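Local coordinates for protein putative thioesterase (Novosphingobium aromaticivorans, PDB 3CJY) that is a putative thioesterase that probably hydrolyses acyl-CoA thioesters and binds a calcium ion, at residues P122-P127 / T164-L168; Y145-V151 / M183-F187; G232-V238 / G251-L257; I211-A215 / R246-T250. All coordinates share one frame; numbering follows the deposited sequence.

Interaction 1 opens first: the chain returns at strand 164-168 to the loop 122-127, closing a span of 36 residues. Before it closes, interaction 2 begins at 145-151, and it ends at 183-187, so the two cross; their side chains meet where Leu168 packs on Val151, Phe184 and Phe187. Later in the chain interaction 4 (211-215 with 246-250) and interaction 3 (232-238 with 251-257) cross in the same way and share strand 247-256. Interaction 1 lays a loop on the sheet, interaction 2 ties a helix end to it, interaction 3 pairs the last two strands, and interaction 4 fastens a loop near their turn. A probable hydrogen bond from Gln253 NE2 to Asp186 OD1 links interactions 2 and 3.

Interaction 1. Residues P122-P127 / T164-L168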
loop_
_atom_site.group_PDB
_atom_site.type_symbol
_atom_site.label_atom_id
_atom_site.label_comp_id
_atom_site.label_asym_id
_atom_site.label_seq_id
_atom_site.Cartn_x
_atom_site.Cartn_y
_atom_site.Cartn_z
ATOM N N PRO A 122 -5.815 8.167 -18.041
ATOM C CA PRO A 122 -5.006 8.248 -19.260
ATOM C C PRO A 122 -5.910 8.191 -20.502
ATOM O O PRO A 122 -6.974 7.573 -20.463
ATOM C CB PRO A 122 -4.114 7.009 -19.178
ATOM C CG PRO A 122 -4.877 6.036 -18.288
ATOM C CD PRO A 122 -5.602 6.906 -17.303
ATOM N N PRO A 123 -5.489 8.841 -21.598
ATOM C CA PRO A 123 -6.347 8.917 -22.768
ATOM C C PRO A 123 -6.328 7.702 -23.671
ATOM O O PRO A 123 -6.030 7.802 -24.842
ATOM C CB PRO A 123 -5.805 10.143 -23.499
ATOM C CG PRO A 123 -4.420 10.194 -23.187
ATOM C CD PRO A 123 -4.268 9.649 -21.756
ATOM N N VAL A 124 -6.744 6.581 -23.142
ATOM C CA VAL A 124 -6.725 5.314 -23.892
ATOM C C VAL A 124 -7.990 5.201 -24.755
ATOM O O VAL A 124 -8.971 5.852 -24.479
ATOM C CB VAL A 124 -6.620 4.105 -22.945
ATOM C CG1 VAL A 124 -5.415 4.223 -22.012
ATOM C CG2 VAL A 124 -7.881 3.920 -22.101
ATOM N N PRO A 125 -7.986 4.361 -25.801
ATOM C CA PRO A 125 -9.211 4.157 -26.560
ATOM C C PRO A 125 -10.266 3.499 -25.710
ATOM O O PRO A 125 -9.937 2.830 -24.766
ATOM C CB PRO A 125 -8.788 3.186 -27.703
ATOM C CG PRO A 125 -7.282 3.140 -27.657
ATOM C CD PRO A 125 -6.911 3.452 -26.210
ATOM N N GLN A 126 -11.521 3.734 -26.034
ATOM C CA GLN A 126 -12.642 3.054 -25.363
ATOM C C GLN A 126 -12.586 1.535 -25.614
ATOM O O GLN A 126 -11.940 1.094 -26.559
ATOM C CB GLN A 126 -13.971 3.674 -25.794
ATOM C CG GLN A 126 -14.187 5.047 -25.149
ATOM C CD GLN A 126 -14.677 4.930 -23.714
ATOM O OE1 GLN A 126 -15.833 4.533 -23.497
ATOM N NE2 GLN A 126 -13.806 5.238 -22.721
ATOM N N PRO A 127 -13.271 0.741 -24.788
ATOM C CA PRO A 127 -13.158 -0.711 -24.887
ATOM C C PRO A 127 -13.417 -1.310 -26.247
ATOM O O PRO A 127 -12.682 -2.221 -26.667
ATOM C CB PRO A 127 -14.176 -1.210 -23.882
ATOM C CG PRO A 127 -14.228 -0.135 -22.851
ATOM C CD PRO A 127 -14.009 1.140 -23.567
ATOM N N THR A 164 1.388 -1.129 -18.118
ATOM C CA THR A 164 0.421 -2.058 -18.742
ATOM C C THR A 164 -0.971 -1.513 -18.442
ATOM O O THR A 164 -1.319 -1.251 -17.277
ATOM C CB THR A 164 0.590 -3.490 -18.258
ATOM O OG1 THR A 164 1.863 -4.001 -18.697
ATOM C CG2 THR A 164 -0.553 -4.389 -18.764
ATOM N N ARG A 165 -1.729 -1.277 -19.510
ATOM C CA ARG A 165 -3.114 -0.783 -19.410
ATOM C C ARG A 165 -4.067 -1.735 -20.109
ATOM O O ARG A 165 -3.949 -2.002 -21.295
ATOM C CB ARG A 165 -3.234 0.617 -19.967
ATOM C CG ARG A 165 -2.414 1.621 -19.234
ATOM C CD ARG A 165 -2.286 2.957 -19.910
ATOM N NE ARG A 165 -1.815 3.933 -18.947
ATOM C CZ ARG A 165 -1.067 4.976 -19.235
ATOM N NH1 ARG A 165 -0.653 5.152 -20.475
ATOM N NH2 ARG A 165 -0.717 5.812 -18.274
ATOM N N LEU A 166 -4.933 -2.342 -19.304
ATOM C CA LEU A 166 -5.912 -3.318 -19.775
ATOM C C LEU A 166 -7.345 -2.884 -19.444
ATOM O O LEU A 166 -7.600 -2.341 -18.365
ATOM C CB LEU A 166 -5.645 -4.660 -19.052
ATOM C CG LEU A 166 -4.258 -5.246 -19.195
ATOM C CD1 LEU A 166 -4.218 -6.528 -18.310
ATOM C CD2 LEU A 166 -3.990 -5.611 -20.598
ATOM N N TRP A 167 -8.266 -3.150 -20.362
ATOM C CA TRP A 167 -9.681 -3.070 -20.074
ATOM C C TRP A 167 -10.086 -4.466 -19.573
ATOM O O TRP A 167 -9.836 -5.496 -20.224
ATOM C CB TRP A 167 -10.529 -2.691 -21.294
ATOM C CG TRP A 167 -10.486 -1.269 -21.692
ATOM C CD1 TRP A 167 -9.897 -0.757 -22.804
ATOM C CD2 TRP A 167 -11.059 -0.167 -20.996
ATOM N NE1 TRP A 167 -10.095 0.590 -22.864
ATOM C CE2 TRP A 167 -10.769 0.997 -21.748
ATOM C CE3 TRP A 167 -11.766 -0.030 -19.822
ATOM C CZ2 TRP A 167 -11.226 2.271 -21.361
ATOM C CZ3 TRP A 167 -12.202 1.233 -19.435
ATOM C CH2 TRP A 167 -11.938 2.353 -20.198
ATOM N N LEU A 168 -10.745 -4.491 -18.427
ATOM C CA LEU A 168 -11.202 -5.732 -17.802
ATOM C C LEU A 168 -12.691 -5.706 -17.544
ATOM O O LEU A 168 -13.236 -4.710 -17.140
ATOM C CB LEU A 168 -10.513 -5.963 -16.446
ATOM C CG LEU A 168 -8.991 -5.977 -16.462
ATOM C CD1 LEU A 168 -8.499 -6.070 -14.985
ATOM C CD2 LEU A 168 -8.426 -7.081 -17.346
#
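On strand 163-170 of the hotdog-type acyl-CoA thioesterase C-terminal domain, Arg165 and Trp167 project from the same side of the strand to receive the proline-rich loop 122-127. The indole is held in two ways. Its NE1 donates to Pro125 O (2.9 Å, N-H...O angle 153°), which sits at the ring edge, nearly in the indole plane, while the N-H in turn lies in the carbonyl plane. Over one face comes the ring of Pro127, whose CG stands 3.8 Å from the centroid of the Trp167 six-membered ring and only 14° off its normal, a CH-pi contact. Proline suits this place because its compact ring lies snugly on a flat aromatic surface, and tryptophan because it offers both that surface and a donor at its rim.

Val124 forks between the two strand residues. With CG1 anti to its carbonyl carbon (chi1 -55°), one methyl points each way: CG2 lies 3.8 Å from Trp167 CZ2, and CG1 packs at 4.0 Å against Arg165 CD. The extended Arg165 chain then carries its guanidinium beneath Pro122, whose CB is 3.7 Å from Arg165 CZ and lies over the centre of the planar group. Arg165 NE is paired with Asp223 of the neighbouring strand 220-230, a salt bridge that probably helps fix the plane on which Pro122 rests. Gln126 OE1 is bound by Gln243. The intervening Leu166 turns to the other side, onto Val151. The whole is a loop packed on the face of an antiparallel sheet directed away from the hotdog helices.

Interaction 2. Residues Y145-V151 / M183-F187; sequences YLEGIEV and MFADF
Tyr145 OH is a polar atom met by three residues of 183-187, all through carbon: Met183 CB at 3.6 Å from Tyr145 OH, the edge atom Phe187 CE1 at 3.8 Å from the same oxygen, and Phe184 CD1 somewhat farther off. The phenol gets there because its CG stands anti to the backbone N (chi1 168°), sending the long ring toward segment 183-187, the end of helix 178-185 and the turn after it. Tyr145 and Phe187 meet rim to rim: Phe187 CE1 lies near the tyrosine plane, 3.9 Å from Tyr145 CE2, and the hydroxyl lies in the plane of the Phe187 ring. Met183, present as selenomethionine, has an extended second torsion (chi2 178°) and brings SE to 4.0 Å from Tyr145 CE1, an oblique Met-aromatic contact. The Tyr145 ring also stacks with Phe36.

In the hotdog fold an antiparallel sheet curls round helical structure, here helices 178-185 and 188-196, and strand 149-153 with the 3-10 turn before it closes on the C-terminal end of the first. Branched aliphatic side chains, compact and apolar, pack against Phe184 and Phe187. Ile149 sets CD1 at the edge of the Phe184 ring, 4.0 Å from CE1 of Phe184, while its CG2 turns toward both phenylalanines. Leu146 runs past Phe187 in the opposite sense, its CD2 resting 3.7 Å from Phe187 CZ, and Val151 CG2 adds a looser touch at Phe187 CE2. Cys222 and Met224 of strand 220-230 also pack on Phe187.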
loop_
_atom_site.group_PDB
_atom_site.type_symbol
_atom_site.label_atom_id
_atom_site.label_comp_id
_atom_site.label_asym_id
_atom_site.label_seq_id
_atom_site.Cartn_x
_atom_site.Cartn_y
_atom_site.Cartn_z
ATOM N N TYR A 145 -9.943 -18.871 -13.020
ATOM C CA TYR A 145 -10.372 -17.495 -12.714
ATOM C C TYR A 145 -10.287 -16.607 -13.951
ATOM O O TYR A 145 -11.225 -15.851 -14.290
ATOM C CB TYR A 145 -9.500 -16.867 -11.616
ATOM C CG TYR A 145 -9.744 -15.383 -11.526
ATOM C CD1 TYR A 145 -10.891 -14.877 -10.920
ATOM C CD2 TYR A 145 -8.849 -14.476 -12.087
ATOM C CE1 TYR A 145 -11.156 -13.518 -10.904
ATOM C CE2 TYR A 145 -9.098 -13.118 -12.040
ATOM C CZ TYR A 145 -10.261 -12.648 -11.463
ATOM O OH TYR A 145 -10.515 -11.316 -11.457
ATOM N N LEU A 146 -9.146 -16.645 -14.613
ATOM C CA LEU A 146 -8.957 -15.732 -15.747
ATOM C C LEU A 146 -9.980 -15.952 -16.863
ATOM O O LEU A 146 -10.274 -15.031 -17.657
ATOM C CB LEU A 146 -7.531 -15.778 -16.326
ATOM C CG LEU A 146 -6.442 -15.063 -15.533
ATOM C CD1 LEU A 146 -5.099 -15.251 -16.274
ATOM C CD2 LEU A 146 -6.762 -13.542 -15.309
ATOM N N GLU A 147 -10.479 -17.174 -16.975
ATOM C CA GLU A 147 -11.445 -17.505 -18.059
ATOM C C GLU A 147 -12.706 -16.686 -17.904
ATOM O O GLU A 147 -13.455 -16.466 -18.860
ATOM C CB GLU A 147 -11.829 -19.002 -18.072
ATOM C CG GLU A 147 -10.686 -19.937 -18.314
ATOM C CD GLU A 147 -11.069 -21.416 -18.253
ATOM O OE1 GLU A 147 -12.275 -21.746 -18.334
ATOM O OE2 GLU A 147 -10.144 -22.250 -18.108
ATOM N N GLY A 148 -12.959 -16.251 -16.681
ATOM C CA GLY A 148 -14.167 -15.495 -16.395
ATOM C C GLY A 148 -14.034 -13.992 -16.596
ATOM O O GLY A 148 -14.971 -13.256 -16.337
ATOM N N ILE A 149 -12.899 -13.557 -17.116
ATOM C CA ILE A 149 -12.673 -12.144 -17.310
ATOM C C ILE A 149 -12.374 -11.858 -18.764
ATOM O O ILE A 149 -11.570 -12.549 -19.384
ATOM C CB ILE A 149 -11.450 -11.657 -16.478
ATOM C CG1 ILE A 149 -11.573 -12.085 -15.001
ATOM C CG2 ILE A 149 -11.298 -10.151 -16.621
ATOM C CD1 ILE A 149 -12.837 -11.548 -14.288
ATOM N N GLU A 150 -13.073 -10.871 -19.311
ATOM C CA GLU A 150 -12.816 -10.408 -20.662
ATOM C C GLU A 150 -11.719 -9.326 -20.599
ATOM O O GLU A 150 -11.850 -8.334 -19.867
ATOM C CB GLU A 150 -14.105 -9.902 -21.330
ATOM C CG GLU A 150 -13.896 -9.529 -22.803
ATOM C CD GLU A 150 -15.182 -9.135 -23.491
ATOM O OE1 GLU A 150 -16.238 -9.024 -22.797
ATOM O OE2 GLU A 150 -15.115 -8.916 -24.719
ATOM N N VAL A 151 -10.629 -9.540 -21.326
ATOM C CA VAL A 151 -9.474 -8.629 -21.284
ATOM C C VAL A 151 -9.122 -8.059 -22.624
ATOM O O VAL A 151 -8.970 -8.794 -23.606
ATOM C CB VAL A 151 -8.220 -9.373 -20.703
ATOM C CG1 VAL A 151 -7.029 -8.468 -20.521
ATOM C CG2 VAL A 151 -8.532 -10.103 -19.375
HETATM N N MSE A 183 -9.983 -7.800 -6.918
HETATM C CA MSE A 183 -9.549 -8.841 -7.847
HETATM C C MSE A 183 -8.767 -8.197 -9.013
HETATM O O MSE A 183 -7.708 -8.669 -9.406
HETATM C CB MSE A 183 -10.747 -9.695 -8.272
HETATM C CG MSE A 183 -11.007 -10.734 -7.188
HETATM SE SE MSE A 183 -12.554 -11.900 -7.483
HETATM C CE MSE A 183 -13.741 -10.730 -7.038
ATOM N N PHE A 184 -9.302 -7.110 -9.575
ATOM C CA PHE A 184 -8.655 -6.456 -10.700
ATOM C C PHE A 184 -7.315 -5.805 -10.344
ATOM O O PHE A 184 -6.401 -5.688 -11.181
ATOM C CB PHE A 184 -9.592 -5.423 -11.342
ATOM C CG PHE A 184 -10.771 -6.028 -12.076
ATOM C CD1 PHE A 184 -10.738 -7.347 -12.529
ATOM C CD2 PHE A 184 -11.839 -5.229 -12.458
ATOM C CE1 PHE A 184 -11.789 -7.853 -13.336
ATOM C CE2 PHE A 184 -12.908 -5.749 -13.218
ATOM C CZ PHE A 184 -12.871 -7.075 -13.622
ATOM N N ALA A 185 -7.203 -5.355 -9.087
ATOM C CA ALA A 185 -5.968 -4.778 -8.562
ATOM C C ALA A 185 -4.829 -5.811 -8.603
ATOM O O ALA A 185 -3.675 -5.470 -8.760
ATOM C CB ALA A 185 -6.146 -4.259 -7.075
ATOM N N ASP A 186 -5.183 -7.091 -8.449
ATOM C CA ASP A 186 -4.174 -8.166 -8.448
ATOM C C ASP A 186 -3.816 -8.703 -9.839
ATOM O O ASP A 186 -3.330 -9.833 -9.985
ATOM C CB ASP A 186 -4.569 -9.272 -7.502
ATOM C CG ASP A 186 -3.390 -10.203 -7.137
ATOM O OD1 ASP A 186 -2.276 -9.710 -6.914
ATOM O OD2 ASP A 186 -3.594 -11.436 -7.083
ATOM N N PHE A 187 -3.991 -7.860 -10.847
ATOM C CA PHE A 187 -3.483 -8.134 -12.177
ATOM C C PHE A 187 -2.025 -7.609 -12.355
ATOM O O PHE A 187 -1.402 -7.770 -13.393
ATOM C CB PHE A 187 -4.402 -7.549 -13.244
ATOM C CG PHE A 187 -5.526 -8.458 -13.653
ATOM C CD1 PHE A 187 -6.471 -8.881 -12.727
ATOM C CD2 PHE A 187 -5.652 -8.854 -14.988
ATOM C CE1 PHE A 187 -7.493 -9.715 -13.077
ATOM C CE2 PHE A 187 -6.705 -9.682 -15.369
ATOM C CZ PHE A 187 -7.631 -10.099 -14.404
#

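Interaction 3. Residues G232-V238 / G251-L257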
loop_
_atom_site.group_PDB
_atom_site.type_symbol
_atom_site.label_atom_id
_atom_site.label_comp_id
_atom_site.label_asym_id
_atom_site.label_seq_id
_atom_site.Cartn_x
_atom_site.Cartn_y
_atom_site.Cartn_z
ATOM N N GLY A 232 15.985 -9.253 -6.356
ATOM C CA GLY A 232 15.054 -10.377 -6.410
ATOM C C GLY A 232 13.613 -10.047 -6.158
ATOM O O GLY A 232 12.755 -10.917 -6.152
ATOM N N PHE A 233 13.341 -8.761 -5.974
ATOM C CA PHE A 233 11.986 -8.272 -5.748
ATOM C C PHE A 233 11.637 -7.114 -6.646
ATOM O O PHE A 233 12.493 -6.393 -7.146
ATOM C CB PHE A 233 11.812 -7.798 -4.295
ATOM C CG PHE A 233 12.143 -8.848 -3.273
ATOM C CD1 PHE A 233 11.190 -9.724 -2.820
ATOM C CD2 PHE A 233 13.427 -9.004 -2.835
ATOM C CE1 PHE A 233 11.525 -10.696 -1.913
ATOM C CE2 PHE A 233 13.760 -9.973 -1.923
ATOM C CZ PHE A 233 12.813 -10.819 -1.468
ATOM N N ALA A 234 10.351 -6.955 -6.853
ATOM C CA ALA A 234 9.787 -5.832 -7.608
ATOM C C ALA A 234 8.561 -5.293 -6.924
ATOM O O ALA A 234 8.043 -5.868 -6.030
ATOM C CB ALA A 234 9.434 -6.238 -9.026
ATOM N N GLN A 235 8.133 -4.143 -7.379
ATOM C CA GLN A 235 6.907 -3.530 -6.868
ATOM C C GLN A 235 6.101 -2.994 -8.032
ATOM O O GLN A 235 6.609 -2.755 -9.108
ATOM C CB GLN A 235 7.202 -2.421 -5.899
ATOM C CG GLN A 235 8.065 -1.293 -6.472
ATOM C CD GLN A 235 8.122 -0.126 -5.517
ATOM O OE1 GLN A 235 7.097 0.489 -5.274
ATOM N NE2 GLN A 235 9.294 0.138 -4.922
ATOM N N GLY A 236 4.813 -2.863 -7.767
ATOM C CA GLY A 236 3.855 -2.340 -8.727
ATOM C C GLY A 236 2.744 -1.574 -8.047
ATOM O O GLY A 236 2.399 -1.795 -6.894
ATOM N N GLN A 237 2.182 -0.672 -8.845
ATOM C CA GLN A 237 1.045 0.143 -8.484
ATOM C C GLN A 237 0.014 0.086 -9.607
ATOM O O GLN A 237 0.345 -0.005 -10.810
ATOM C CB GLN A 237 1.479 1.580 -8.276
ATOM C CG GLN A 237 2.355 1.773 -7.018
ATOM C CD GLN A 237 3.786 1.413 -7.228
ATOM O OE1 GLN A 237 4.350 1.784 -8.233
ATOM N NE2 GLN A 237 4.393 0.711 -6.263
ATOM N N VAL A 238 -1.221 0.206 -9.176
ATOM C CA VAL A 238 -2.404 0.139 -10.087
ATOM C C VAL A 238 -3.485 1.129 -9.695
ATOM O O VAL A 238 -3.693 1.409 -8.505
ATOM C CB VAL A 238 -3.021 -1.288 -10.141
ATOM C CG1 VAL A 238 -3.476 -1.772 -8.742
ATOM C CG2 VAL A 238 -4.145 -1.386 -11.154
ATOM N N GLY A 251 -4.226 0.437 -5.912
ATOM C CA GLY A 251 -3.654 -0.724 -5.259
ATOM C C GLY A 251 -2.172 -0.792 -5.523
ATOM O O GLY A 251 -1.623 -0.038 -6.300
ATOM N N ALA A 252 -1.555 -1.683 -4.811
ATOM C CA ALA A 252 -0.124 -1.897 -4.956
ATOM C C ALA A 252 0.256 -3.215 -4.340
ATOM O O ALA A 252 -0.485 -3.792 -3.578
ATOM C CB ALA A 252 0.642 -0.779 -4.289
ATOM N N GLN A 253 1.441 -3.681 -4.717
ATOM C CA GLN A 253 2.046 -4.883 -4.145
ATOM C C GLN A 253 3.519 -4.971 -4.483
ATOM O O GLN A 253 4.021 -4.278 -5.365
ATOM C CB GLN A 253 1.420 -6.172 -4.656
ATOM C CG GLN A 253 1.564 -6.371 -6.181
ATOM C CD GLN A 253 0.947 -7.666 -6.655
ATOM O OE1 GLN A 253 1.662 -8.657 -6.860
ATOM N NE2 GLN A 253 -0.375 -7.680 -6.799
ATOM N N SER A 254 4.190 -5.819 -3.720
ATOM C CA SER A 254 5.573 -6.205 -3.959
ATOM C C SER A 254 5.546 -7.642 -4.368
ATOM O O SER A 254 4.643 -8.377 -3.977
ATOM C CB SER A 254 6.459 -5.984 -2.740
ATOM O OG SER A 254 6.489 -4.604 -2.441
ATOM N N LEU A 255 6.516 -8.033 -5.169
ATOM C CA LEU A 255 6.577 -9.376 -5.721
ATOM C C LEU A 255 7.951 -9.989 -5.634
ATOM O O LEU A 255 8.969 -9.302 -5.736
ATOM C CB LEU A 255 6.172 -9.345 -7.197
ATOM C CG LEU A 255 4.845 -8.709 -7.681
ATOM C CD1 LEU A 255 5.060 -7.304 -8.216
ATOM C CD2 LEU A 255 4.202 -9.567 -8.782
ATOM N N LEU A 256 7.960 -11.315 -5.458
ATOM C CA LEU A 256 9.199 -12.105 -5.441
ATOM C C LEU A 256 9.390 -12.570 -6.870
ATOM O O LEU A 256 8.487 -13.161 -7.495
ATOM C CB LEU A 256 9.067 -13.324 -4.522
ATOM C CG LEU A 256 10.297 -14.232 -4.443
ATOM C CD1 LEU A 256 11.227 -13.613 -3.469
ATOM C CD2 LEU A 256 9.930 -15.635 -4.006
ATOM N N LEU A 257 10.557 -12.265 -7.403
ATOM C CA LEU A 257 10.876 -12.587 -8.785
ATOM C C LEU A 257 11.187 -14.070 -8.957
ATOM O O LEU A 257 11.841 -14.689 -8.123
ATOM C CB LEU A 257 12.082 -11.764 -9.295
ATOM C CG LEU A 257 11.883 -10.250 -9.480
ATOM C CD1 LEU A 257 13.105 -9.630 -10.177
ATOM C CD2 LEU A 257 10.635 -9.946 -10.264
#
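Strands 233-238 and 251-256 run antiparallel, their directions 159° apart, in regular register from Phe233 opposite Leu256 to Val238 opposite Gly251, with reciprocal backbone bonds at the hydrogen-bonded pairs such as Ala234 N to Leu255 O (2.9 Å) and Leu255 N to Ala234 O (2.8 Å). At the start Leu257 N adds a further bond to Gly232 O. Gly251 suits its place, since a CB there would crowd Val238 CG1.

Phe233 and Leu256 form a non-hydrogen-bonded pair. Leu256, with CG anti to the backbone N (chi1 179°), brings CD1 obliquely to Phe233 CE1, a tight 3.3 Å. Were Phe233 cut back to alanine, Leu256 CD1 would probably lose its aromatic neighbour and a gap would open against Leu205 of the neighbouring strand 203-211. On the same side, Gln237 NE2 donates to a lone pair of Gln235 OE1 in its carbonyl plane (2.9 Å), and that oxygen also meets Thr250 of the second subunit. Ser254 OG bonds to Arg210 of the second subunit.

Ala234, Val238 and Leu255 lie on the opposite side, where Ala234 and Leu255 pack on Leu192 of helix 188-196. Gln253 is the polar exception here, bound by Ser204 and Asp186. The hairpin thus divides its chemistry: one side, where Gln235 and Ser254 present polar groups, bonds to the second subunit, while the other, largely apolar, faces helix 188-196, on the helical side of the hotdog sheet.

Interaction 4. Residues I211-A215 / R246-T250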
loop_
_atom_site.group_PDB
_atom_site.type_symbol
_atom_site.label_atom_id
_atom_site.label_comp_id
_atom_site.label_asym_id
_atom_site.label_seq_id
_atom_site.Cartn_x
_atom_site.Cartn_y
_atom_site.Cartn_z
ATOM N N ILE A 211 -9.998 2.141 -1.675
ATOM C CA ILE A 211 -11.205 2.343 -2.463
ATOM C C ILE A 211 -11.777 3.726 -2.262
ATOM O O ILE A 211 -11.978 4.146 -1.113
ATOM C CB ILE A 211 -12.289 1.327 -2.067
ATOM C CG1 ILE A 211 -11.753 -0.094 -2.309
ATOM C CG2 ILE A 211 -13.617 1.598 -2.839
ATOM C CD1 ILE A 211 -12.694 -1.181 -1.795
ATOM N N THR A 212 -11.987 4.451 -3.353
ATOM C CA THR A 212 -12.676 5.744 -3.285
ATOM C C THR A 212 -14.174 5.589 -3.594
ATOM O O THR A 212 -15.027 6.231 -2.986
ATOM C CB THR A 212 -12.033 6.807 -4.211
ATOM O OG1 THR A 212 -10.723 7.099 -3.722
ATOM C CG2 THR A 212 -12.829 8.120 -4.243
ATOM N N GLY A 213 -14.502 4.725 -4.537
ATOM C CA GLY A 213 -15.894 4.523 -4.903
ATOM C C GLY A 213 -16.106 3.311 -5.760
ATOM O O GLY A 213 -15.178 2.772 -6.308
ATOM N N ALA A 214 -17.341 2.867 -5.813
ATOM C CA ALA A 214 -17.687 1.677 -6.566
ATOM C C ALA A 214 -18.414 2.118 -7.790
ATOM O O ALA A 214 -18.727 3.307 -7.979
ATOM C CB ALA A 214 -18.558 0.752 -5.758
ATOM N N ALA A 215 -18.754 1.150 -8.610
ATOM C CA ALA A 215 -19.482 1.447 -9.836
ATOM C C ALA A 215 -20.378 0.297 -10.202
ATOM O O ALA A 215 -20.243 -0.840 -9.693
ATOM C CB ALA A 215 -18.481 1.709 -10.989
ATOM N N ARG A 246 -13.675 7.896 -14.064
ATOM C CA ARG A 246 -13.783 8.058 -12.596
ATOM C C ARG A 246 -12.886 7.059 -11.945
ATOM O O ARG A 246 -12.863 5.878 -12.327
ATOM C CB ARG A 246 -15.211 7.901 -12.125
ATOM C CG ARG A 246 -15.346 8.034 -10.583
ATOM C CD ARG A 246 -16.806 8.170 -10.084
ATOM N NE ARG A 246 -17.660 7.057 -10.448
ATOM C CZ ARG A 246 -17.949 6.016 -9.670
ATOM N NH1 ARG A 246 -17.427 5.918 -8.470
ATOM N NH2 ARG A 246 -18.740 5.045 -10.129
ATOM N N LEU A 247 -12.104 7.551 -10.978
ATOM C CA LEU A 247 -11.188 6.721 -10.231
ATOM C C LEU A 247 -11.962 5.994 -9.113
ATOM O O LEU A 247 -12.637 6.619 -8.291
ATOM C CB LEU A 247 -10.044 7.565 -9.685
ATOM C CG LEU A 247 -8.892 6.859 -8.972
ATOM C CD1 LEU A 247 -7.633 7.775 -8.975
ATOM C CD2 LEU A 247 -9.214 6.388 -7.591
ATOM N N LEU A 248 -11.920 4.676 -9.178
ATOM C CA LEU A 248 -12.611 3.808 -8.215
ATOM C C LEU A 248 -11.711 3.400 -7.069
ATOM O O LEU A 248 -12.084 3.413 -5.866
ATOM C CB LEU A 248 -13.167 2.582 -8.966
ATOM C CG LEU A 248 -14.053 2.870 -10.157
ATOM C CD1 LEU A 248 -14.512 1.513 -10.786
ATOM C CD2 LEU A 248 -15.245 3.779 -9.791
ATOM N N ALA A 249 -10.511 2.947 -7.432
ATOM C CA ALA A 249 -9.568 2.493 -6.431
ATOM C C ALA A 249 -8.155 2.545 -6.907
ATOM O O ALA A 249 -7.894 2.755 -8.114
ATOM C CB ALA A 249 -9.910 1.041 -6.013
ATOM N N THR A 250 -7.227 2.430 -5.964
ATOM C CA THR A 250 -5.820 2.187 -6.296
ATOM C C THR A 250 -5.346 0.998 -5.488
ATOM O O THR A 250 -5.981 0.590 -4.528
ATOM C CB THR A 250 -4.882 3.354 -5.990
ATOM O OG1 THR A 250 -4.896 3.619 -4.584
ATOM C CG2 THR A 250 -5.301 4.646 -6.707
#
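Arg246 turns the outer edge of its guanidinium to the carbonyl of Ala214 and takes that one oxygen end-on with two nitrogens, NH2 at 2.8 Å and NH1 at 3.0 Å from Ala214 O. The oxygen lies almost exactly in the guanidinium plane, but both N-H groups come to it from the same face of the peptide, NH1 from clearly above the carbonyl plane. A bend in the arginine chain at chi3 (59°) swings the planar group round to this position. Leu248 then lays CD2 over one guanidinium face, toward its rim, and reaches with CD1 to Ala215 CB at 4.0 Å, while the same methyl of Ala215 stands 3.5 Å from Arg246 NH2. Replacing Arg246 by a methionine would probably leave Ala214 O without both donors and Leu248 CD2 without the flat group it lies on, so that the Ala214-Ala215 end of the loop would be less firmly held.

Leu248 and Ala249 together face Leu240 of the partner strand, a classic beta bulge in the final hairpin of the hotdog sheet. Its backbone offers Leu248 O to two successive amides of the loop: Thr212 N donates at 2.7 Å to Leu248 O, and Gly213 N at 3.1 Å to Leu248 O, the latter in the carbonyl plane on a lone pair. Gly213 suits its place because a CB there would press on Arg246 NH1. Ile211 and Ala249 make an antiparallel non-hydrogen-bonded pair, with Ile211 CG1 lying 4.3 Å from Ala249 CB, and the small alanine side chain is consistent with the close approach of the two backbones here. Thr212 OG1, beside this pairing, bonds to Ser228 and Gln235 of the second subunit.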